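Local coordinates for chorismate mutase and shikimate 5-dehydrogenase fusion protein (Clostridium acetobutylicum, PDB 3FBT) that probably catalyses the reversible NADPH-dependent reduction of 3-dehydroshikimate to shikimate through this part, the dehydrogenase portion of a fusion with chorismate mutase, at residues A[241-244]-A[245-249]. Sequence-based numbering, arbitrary orientation.
Sequences VSQA and AASEE
Val-241 O accepts the backbone N-H of Ala-245, 3.1 Å from Ala-245 N, in a nearly straight bond (169° at the hydrogen), one turn of helix 237-252, while the Val-241 side chain turns off to meet Val-261 and Ile-264 of helix 258-273. Ser-242 O repeats the step, 2.9 Å from Ala-246 N; the methyl CB of Ala-246 lies 3.4 Å from Ser-242 O, and Ser-242 OG is hydrogen-bonded back to Tyr-238 O. At Gln-243 side chains join the backbone pattern. Gln-243 O takes the N-H of Ser-247, 3.1 Å from Ser-247 N, and the Gln-243 chain, with CG anti to the backbone N (chi1 -178°) and then bent at chi2, runs alongside the helix until Gln-243 OE1 lies 3.1 Å from Ser-247 OG. Ser-247 OG also lies 3.2 Å from Gln-243 O and is hydrogen-bonded to Asn-63 and Thr-104, so several polar partners share this buried hydroxyl. Ala-244 O accepts Glu-248 N at 3.0 Å, with Glu-248 CG 3.5 Å from Ala-244 O; beyond the bend at chi2, Glu-248 OE2 is hydrogen-bonded to His-24 ND1. Successive i to i+4 bonds make this a regular alpha-helix, from which the Gln-243 side chain, near those of Asn-90 and Asp-105, probably reaches the shikimate pocket of the shikimate dehydrogenase fold.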
loop_
_atom_site.group_PDB
_atom_site.type_symbol
_atom_site.label_atom_id
_atom_site.label_comp_id
_atom_site.label_asym_id
_atom_site.label_seq_id
_atom_site.Cartn_x
_atom_site.Cartn_y
_atom_site.Cartn_z
ATOM N N VAL A 241 13.594 10.004 -15.155
ATOM C CA VAL A 241 12.274 10.588 -15.237
ATOM C C VAL A 241 11.485 9.920 -16.263
ATOM O O VAL A 241 10.315 9.607 -16.029
ATOM C CB VAL A 241 12.314 12.128 -15.437
ATOM C CG1 VAL A 241 10.927 12.660 -15.761
ATOM C CG2 VAL A 241 12.844 12.736 -14.163
ATOM N N SER A 242 12.099 9.559 -17.378
ATOM C CA SER A 242 11.350 8.821 -18.435
ATOM C C SER A 242 11.018 7.396 -18.117
ATOM O O SER A 242 10.002 6.863 -18.567
ATOM C CB SER A 242 12.137 8.814 -19.767
ATOM O OG SER A 242 12.385 10.172 -20.092
ATOM N N GLN A 243 11.950 6.697 -17.481
ATOM C CA GLN A 243 11.626 5.354 -17.050
ATOM C C GLN A 243 10.449 5.392 -16.074
ATOM O O GLN A 243 9.599 4.572 -16.145
ATOM C CB GLN A 243 12.840 4.618 -16.464
ATOM C CG GLN A 243 12.562 3.216 -16.045
ATOM C CD GLN A 243 12.230 3.131 -14.525
ATOM O OE1 GLN A 243 11.087 2.792 -14.109
ATOM N NE2 GLN A 243 13.234 3.398 -13.711
ATOM N N ALA A 244 10.399 6.335 -15.172
ATOM C CA ALA A 244 9.261 6.332 -14.260
ATOM C C ALA A 244 7.898 6.641 -15.026
ATOM O O ALA A 244 6.857 5.978 -14.803
ATOM C CB ALA A 244 9.535 7.322 -13.148
ATOM N N ALA A 245 7.925 7.642 -15.939
ATOM C CA ALA A 245 6.748 7.956 -16.803
ATOM C C ALA A 245 6.288 6.726 -17.555
ATOM O O ALA A 245 5.077 6.337 -17.620
ATOM C CB ALA A 245 7.079 9.143 -17.825
ATOM N N ALA A 246 7.256 6.035 -18.110
ATOM C CA ALA A 246 6.878 4.856 -18.872
ATOM C C ALA A 246 6.276 3.740 -17.976
ATOM O O ALA A 246 5.443 2.982 -18.422
ATOM C CB ALA A 246 8.070 4.334 -19.746
ATOM N N SER A 247 6.736 3.598 -16.740
ATOM C CA SER A 247 6.125 2.578 -15.908
ATOM C C SER A 247 4.686 2.935 -15.692
ATOM O O SER A 247 3.820 2.036 -15.698
ATOM C CB SER A 247 6.891 2.391 -14.548
ATOM O OG SER A 247 8.221 1.941 -14.867
ATOM N N GLU A 248 4.450 4.232 -15.449
ATOM C CA GLU A 248 3.128 4.697 -15.031
ATOM C C GLU A 248 2.189 4.538 -16.217
ATOM O O GLU A 248 0.974 4.278 -16.007
ATOM C CB GLU A 248 3.129 6.161 -14.606
ATOM C CG GLU A 248 3.731 6.443 -13.238
ATOM C CD GLU A 248 2.996 5.779 -12.082
ATOM O OE1 GLU A 248 1.802 5.368 -12.232
ATOM O OE2 GLU A 248 3.629 5.648 -11.003
ATOM N N GLU A 249 2.754 4.706 -17.439
ATOM C CA GLU A 249 1.989 4.508 -18.680
ATOM C C GLU A 249 1.541 3.085 -18.750
ATOM O O GLU A 249 0.407 2.810 -19.077
ATOM C CB GLU A 249 2.801 4.850 -19.945
ATOM C CG GLU A 249 3.187 6.399 -20.080
ATOM C CD GLU A 249 4.088 6.672 -21.321
ATOM O OE1 GLU A 249 4.135 7.824 -21.776
ATOM O OE2 GLU A 249 4.729 5.738 -21.875
#